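Local coordinates for protein peptidoglycan N-acetylglucosamine deacetylase (Bacillus cereus, PDB 4L1G) that removes the acetyl group from N-acetylglucosamine residues of peptidoglycan, a zinc-dependent hydrolysis that releases acetate, at residues Asp81-Glu86 and Phe104-Glu109; Val75-Asp80 and Ile222-Thr227. All coordinates share one frame; numbering follows the deposited sequence.

Contact 1: residues Asp81-Glu86 and Phe104-Glu109; sequences DGPDLE and FFLLGE
Leu107 and Asp81 meet where the chain leaving one strand turns across the end of its neighbour. Their side chains run alongside each other in the same direction. The CD1 methyl of Leu107 touches the Asp81 backbone at O, 3.8 Å away, and also reaches CB of that aspartate at 4.1 Å, so one branch of the leucine backs both the main chain and the root of the acid. With CG of Asp81 anti to its carbonyl carbon (chi1 -56°), the carboxylate is carried past the leucine toward His131 and His135. There OD2 accepts a hydrogen bond from Thr227, while Asn110 donates to the backbone O.

Gly82, the next residue, lies against Leu106. The CD2 methyl of Leu106 packs on the glycine carbonyl, 3.4 Å from Gly82 C, and touches CD of Pro83, which follows a cis peptide bond; the ring and the leucine branch cross nearly at right angles. Two backbone bonds fix the corner: Asp81 N donates to Phe105 O (3.1 Å), and the backbone N of Leu107, the N-cap residue of helix 108-113, donates to Gly82 O (2.9 Å). Beyond, Ile117 and Val118 of helix 115-123 cover Pro83.

The arrangement belongs to the metal site of the NodB homology domain, where Asp81 joins His131 and His135 as a zinc ligand.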
loop_
_atom_site.group_PDB
_atom_site.type_symbol
_atom_site.label_atom_id
_atom_site.label_comp_id
_atom_site.label_asym_id
_atom_site.label_seq_id
_atom_site.Cartn_x
_atom_site.Cartn_y
_atom_site.Cartn_z
ATOM N N ASP A 81 1.555 4.764 -5.203
ATOM C CA ASP A 81 1.680 5.609 -6.401
ATOM C C ASP A 81 2.167 4.916 -7.674
ATOM O O ASP A 81 2.329 5.562 -8.709
ATOM C CB ASP A 81 2.519 6.865 -6.131
ATOM C CG ASP A 81 1.978 7.692 -4.986
ATOM O OD1 ASP A 81 0.798 7.504 -4.625
ATOM O OD2 ASP A 81 2.735 8.532 -4.452
ATOM N N GLY A 82 2.390 3.610 -7.603
ATOM C CA GLY A 82 2.836 2.864 -8.766
ATOM C C GLY A 82 1.720 2.636 -9.769
ATOM O O GLY A 82 0.577 3.030 -9.528
ATOM N N PRO A 83 2.044 2.000 -10.906
ATOM C CA PRO A 83 3.400 1.571 -11.253
ATOM C C PRO A 83 4.194 2.695 -11.901
ATOM O O PRO A 83 3.633 3.737 -12.233
ATOM C CB PRO A 83 3.151 0.473 -12.283
ATOM C CG PRO A 83 1.917 0.917 -12.978
ATOM C CD PRO A 83 1.060 1.556 -11.910
ATOM N N ASP A 84 5.492 2.480 -12.068
ATOM C CA ASP A 84 6.331 3.398 -12.825
ATOM C C ASP A 84 7.389 2.596 -13.568
ATOM O O ASP A 84 7.456 1.376 -13.431
ATOM C CB ASP A 84 6.990 4.429 -11.909
ATOM C CG ASP A 84 8.135 3.847 -11.104
ATOM O OD1 ASP A 84 9.240 4.429 -11.139
ATOM O OD2 ASP A 84 7.929 2.814 -10.435
ATOM N N LEU A 85 8.217 3.281 -14.346
ATOM C CA LEU A 85 9.213 2.616 -15.176
ATOM C C LEU A 85 10.487 2.249 -14.421
ATOM O O LEU A 85 11.156 1.275 -14.763
ATOM C CB LEU A 85 9.559 3.492 -16.381
ATOM C CG LEU A 85 9.120 2.992 -17.759
ATOM C CD1 LEU A 85 7.944 2.032 -17.651
ATOM C CD2 LEU A 85 8.765 4.174 -18.643
ATOM N N GLU A 86 10.826 3.023 -13.395
ATOM C CA GLU A 86 12.098 2.821 -12.713
ATOM C C GLU A 86 11.989 2.101 -11.368
ATOM O O GLU A 86 12.549 1.021 -11.194
ATOM C CB GLU A 86 12.835 4.149 -12.534
ATOM C CG GLU A 86 14.231 3.981 -11.964
ATOM C CD GLU A 86 14.941 5.298 -11.739
ATOM O OE1 GLU A 86 16.066 5.278 -11.195
ATOM O OE2 GLU A 86 14.378 6.352 -12.105
ATOM N N PHE A 104 0.808 -3.410 -3.155
ATOM C CA PHE A 104 0.992 -2.227 -3.988
ATOM C C PHE A 104 -0.309 -1.460 -4.208
ATOM O O PHE A 104 -1.242 -1.964 -4.835
ATOM C CB PHE A 104 1.596 -2.614 -5.342
ATOM C CG PHE A 104 3.025 -3.063 -5.262
ATOM C CD1 PHE A 104 3.342 -4.346 -4.846
ATOM C CD2 PHE A 104 4.052 -2.204 -5.613
ATOM C CE1 PHE A 104 4.660 -4.763 -4.776
ATOM C CE2 PHE A 104 5.372 -2.614 -5.545
ATOM C CZ PHE A 104 5.676 -3.896 -5.126
ATOM N N PHE A 105 -0.365 -0.238 -3.690
ATOM C CA PHE A 105 -1.507 0.632 -3.934
ATOM C C PHE A 105 -1.260 1.457 -5.190
ATOM O O PHE A 105 -0.509 2.434 -5.171
ATOM C CB PHE A 105 -1.780 1.526 -2.723
ATOM C CG PHE A 105 -2.379 0.791 -1.558
ATOM C CD1 PHE A 105 -1.592 0.399 -0.487
ATOM C CD2 PHE A 105 -3.729 0.475 -1.543
ATOM C CE1 PHE A 105 -2.142 -0.286 0.585
ATOM C CE2 PHE A 105 -4.287 -0.208 -0.476
ATOM C CZ PHE A 105 -3.490 -0.589 0.591
ATOM N N LEU A 106 -1.892 1.049 -6.285
ATOM C CA LEU A 106 -1.612 1.630 -7.592
ATOM C C LEU A 106 -2.586 2.741 -7.971
ATOM O O LEU A 106 -3.779 2.657 -7.686
ATOM C CB LEU A 106 -1.635 0.540 -8.665
ATOM C CG LEU A 106 -0.746 -0.682 -8.428
ATOM C CD1 LEU A 106 -0.904 -1.680 -9.567
ATOM C CD2 LEU A 106 0.712 -0.279 -8.251
ATOM N N LEU A 107 -2.061 3.781 -8.614
ATOM C CA LEU A 107 -2.891 4.839 -9.174
ATOM C C LEU A 107 -3.479 4.371 -10.497
ATOM O O LEU A 107 -2.791 3.739 -11.301
ATOM C CB LEU A 107 -2.073 6.115 -9.390
ATOM C CG LEU A 107 -1.672 6.878 -8.127
ATOM C CD1 LEU A 107 -0.640 7.946 -8.438
ATOM C CD2 LEU A 107 -2.898 7.497 -7.484
ATOM N N GLY A 108 -4.755 4.676 -10.715
ATOM C CA GLY A 108 -5.432 4.291 -11.941
ATOM C C GLY A 108 -4.767 4.838 -13.191
ATOM O O GLY A 108 -4.628 4.128 -14.187
ATOM N N GLU A 109 -4.343 6.097 -13.136
ATOM C CA GLU A 109 -3.747 6.752 -14.297
ATOM C C GLU A 109 -2.381 6.167 -14.653
ATOM O O GLU A 109 -2.002 6.127 -15.822
ATOM C CB GLU A 109 -3.646 8.267 -14.081
ATOM C CG GLU A 109 -2.675 8.686 -12.990
ATOM C CD GLU A 109 -2.747 10.170 -12.679
ATOM O OE1 GLU A 109 -3.535 10.880 -13.340
ATOM O OE2 GLU A 109 -2.017 10.626 -11.773
#

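Contact 2: residues Val75-Asp80 and Ile222-Thr227; sequences VALTFD and ILQHST. With ACT (acetate ion), chain F.
Thr78 and Ile222 meet at the middle of a ladder of backbone hydrogen bonds that ties the parallel strands 75-80 and 222-225. Ile222 N donates to Ala76 O, Thr78 N to Ile222 O, Gln224 N to Thr78 O and Asp80 N to Gln224 O; Ser226 N, just past the strand, adds a nearly straight bond to Asp80 O (2.8 Å, 179°). Thr78 grips Ile222 O a second time with OG1 at 2.6 Å. Its chi1 of 68° sets the hydroxyl between backbone N and carbonyl carbon, and N and OG1 approach that carbonyl from opposite faces of its plane.

Side-chain packing lines the face bearing Leu77, Phe79, Ile222 and Gln224. The CD2 branch of Leu77 meets CD1 of Ile222, the two side chains side by side and pointing the same way. Gln224 extends alongside Phe79, its amide turned 39° from the ring; CB packs on CD2 of the ring, and OE1 comes within 3.4 Å of CE2. The amide is the polar element here: a water can donate to Gln224 OE1 or to Thr78 O, while NE2 is bonded to Ser235. Helices 89-97 and 233-248 cover this face.

Polar groups gather on the other face. Asp80 crosses Leu223 at about a right angle, with OD2 3.3 Å from CD1, and OD1 forms a salt bridge with Arg169. His225 donates through NE2 to OXT (2.9 Å) of an acetate probably from the crystallisation medium, which meets the imidazole at its edge; Asp80 OD2 is also 2.9 Å from OXT. The paired strand ends thus juxtapose the predicted proton acceptor, Asp80, and proton donor, His225, consistent with a polysaccharide deacetylase active site.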
loop_
_atom_site.group_PDB
_atom_site.type_symbol
_atom_site.label_atom_id
_atom_site.label_comp_id
_atom_site.label_asym_id
_atom_site.label_seq_id
_atom_site.Cartn_x
_atom_site.Cartn_y
_atom_site.Cartn_z
ATOM N N VAL A 75 4.767 -8.223 9.838
ATOM C CA VAL A 75 4.659 -6.836 9.409
ATOM C C VAL A 75 4.342 -6.808 7.921
ATOM O O VAL A 75 4.462 -7.824 7.236
ATOM C CB VAL A 75 5.956 -6.046 9.665
ATOM C CG1 VAL A 75 6.303 -6.053 11.148
ATOM C CG2 VAL A 75 7.099 -6.615 8.843
ATOM N N ALA A 76 3.937 -5.647 7.419
ATOM C CA ALA A 76 3.547 -5.532 6.020
ATOM C C ALA A 76 4.225 -4.360 5.318
ATOM O O ALA A 76 4.114 -3.213 5.754
ATOM C CB ALA A 76 2.028 -5.418 5.900
ATOM N N LEU A 77 4.930 -4.659 4.232
ATOM C CA LEU A 77 5.469 -3.626 3.356
ATOM C C LEU A 77 4.400 -3.206 2.352
ATOM O O LEU A 77 3.764 -4.052 1.724
ATOM C CB LEU A 77 6.701 -4.136 2.605
ATOM C CG LEU A 77 7.986 -4.370 3.399
ATOM C CD1 LEU A 77 8.981 -5.179 2.578
ATOM C CD2 LEU A 77 8.598 -3.047 3.825
ATOM N N THR A 78 4.193 -1.900 2.216
ATOM C CA THR A 78 3.267 -1.378 1.214
ATOM C C THR A 78 3.936 -0.272 0.411
ATOM O O THR A 78 4.777 0.461 0.935
ATOM C CB THR A 78 1.960 -0.843 1.842
ATOM O OG1 THR A 78 2.235 0.339 2.604
ATOM C CG2 THR A 78 1.314 -1.895 2.740
ATOM N N PHE A 79 3.562 -0.158 -0.861
ATOM C CA PHE A 79 4.162 0.824 -1.761
ATOM C C PHE A 79 3.089 1.597 -2.530
ATOM O O PHE A 79 2.212 1.001 -3.158
ATOM C CB PHE A 79 5.122 0.133 -2.734
ATOM C CG PHE A 79 6.224 -0.640 -2.058
ATOM C CD1 PHE A 79 6.051 -1.976 -1.725
ATOM C CD2 PHE A 79 7.431 -0.033 -1.757
ATOM C CE1 PHE A 79 7.062 -2.691 -1.101
ATOM C CE2 PHE A 79 8.446 -0.742 -1.134
ATOM C CZ PHE A 79 8.260 -2.073 -0.804
ATOM N N ASP A 80 3.170 2.925 -2.484
ATOM C CA ASP A 80 2.147 3.789 -3.071
ATOM C C ASP A 80 2.561 4.430 -4.392
ATOM O O ASP A 80 3.752 4.606 -4.659
ATOM C CB ASP A 80 1.771 4.899 -2.088
ATOM C CG ASP A 80 0.818 4.429 -1.013
ATOM O OD1 ASP A 80 0.513 3.219 -0.964
ATOM O OD2 ASP A 80 0.375 5.278 -0.211
ATOM N N ILE A 222 4.059 -0.592 7.010
ATOM C CA ILE A 222 5.087 0.357 6.595
ATOM C C ILE A 222 4.703 1.038 5.281
ATOM O O ILE A 222 4.156 0.396 4.383
ATOM C CB ILE A 222 6.446 -0.360 6.446
ATOM C CG1 ILE A 222 6.788 -1.104 7.743
ATOM C CG2 ILE A 222 7.547 0.620 6.076
ATOM C CD1 ILE A 222 7.914 -2.109 7.600
ATOM N N LEU A 223 4.978 2.337 5.180
ATOM C CA LEU A 223 4.661 3.097 3.971
ATOM C C LEU A 223 5.899 3.506 3.180
ATOM O O LEU A 223 6.757 4.238 3.677
ATOM C CB LEU A 223 3.846 4.349 4.306
ATOM C CG LEU A 223 3.600 5.299 3.127
ATOM C CD1 LEU A 223 2.670 4.667 2.103
ATOM C CD2 LEU A 223 3.054 6.640 3.592
ATOM N N GLN A 224 5.976 3.032 1.941
ATOM C CA GLN A 224 6.982 3.495 0.994
ATOM C C GLN A 224 6.311 3.887 -0.322
ATOM O O GLN A 224 5.115 3.656 -0.507
ATOM C CB GLN A 224 8.044 2.421 0.763
ATOM C CG GLN A 224 9.020 2.275 1.913
ATOM C CD GLN A 224 9.927 1.077 1.756
ATOM O OE1 GLN A 224 9.510 -0.062 1.971
ATOM N NE2 GLN A 224 11.176 1.324 1.376
ATOM N N HIS A 225 7.077 4.482 -1.231
ATOM C CA HIS A 225 6.521 4.960 -2.492
ATOM C C HIS A 225 7.275 4.440 -3.711
ATOM O O HIS A 225 8.474 4.170 -3.650
ATOM C CB HIS A 225 6.494 6.494 -2.526
ATOM C CG HIS A 225 5.543 7.107 -1.546
ATOM N ND1 HIS A 225 5.899 7.408 -0.248
ATOM C CD2 HIS A 225 4.245 7.475 -1.674
ATOM C CE1 HIS A 225 4.863 7.934 0.381
ATOM N NE2 HIS A 225 3.846 7.986 -0.462
ATOM N N SER A 226 6.555 4.300 -4.818
ATOM C CA SER A 226 7.167 4.016 -6.109
ATOM C C SER A 226 6.600 4.988 -7.139
ATOM O O SER A 226 6.203 4.594 -8.235
ATOM C CB SER A 226 6.924 2.564 -6.528
ATOM O OG SER A 226 5.544 2.248 -6.508
ATOM N N THR A 227 6.570 6.263 -6.763
ATOM C CA THR A 227 6.004 7.325 -7.587
ATOM C C THR A 227 6.900 7.643 -8.779
ATOM O O THR A 227 8.111 7.799 -8.619
ATOM C CB THR A 227 5.836 8.620 -6.762
ATOM O OG1 THR A 227 5.311 8.309 -5.464
ATOM C CG2 THR A 227 4.908 9.596 -7.465
HETATM C C ACT F . 0.068 8.677 0.026
HETATM O O ACT F . 0.066 9.914 -0.147
HETATM O OXT ACT F . 0.964 8.047 -0.574
HETATM C CH3 ACT F . -0.942 7.988 0.899
HETATM O O HOH W 1 6.928 -0.388 2.824
HETATM O O HOH W 2 2.781 1.441 -5.837
#

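Overall arrangement
The centres of the two contacts lie about 11 Å apart, and both belong to one curled parallel sheet, in which strand 74-80 sits between strands 103-106 and 221-225. Contact 2 pairs strand 74-80 with strand 221-225; contact 1 takes the chain directly onward from 80 to 81 and sets it against the end of strand 103-106. Both segments of contact 1 therefore fall, in sequence, between those of contact 2. The contacts also touch directly, Phe105 N probably bonding Phe79 O. The neighbouring residues Asp80 and Asp81, with His225 from strand 221-225, thereby bring a zinc ligand and the predicted catalytic pair together at the C-terminal strand ends of the deacetylase barrel.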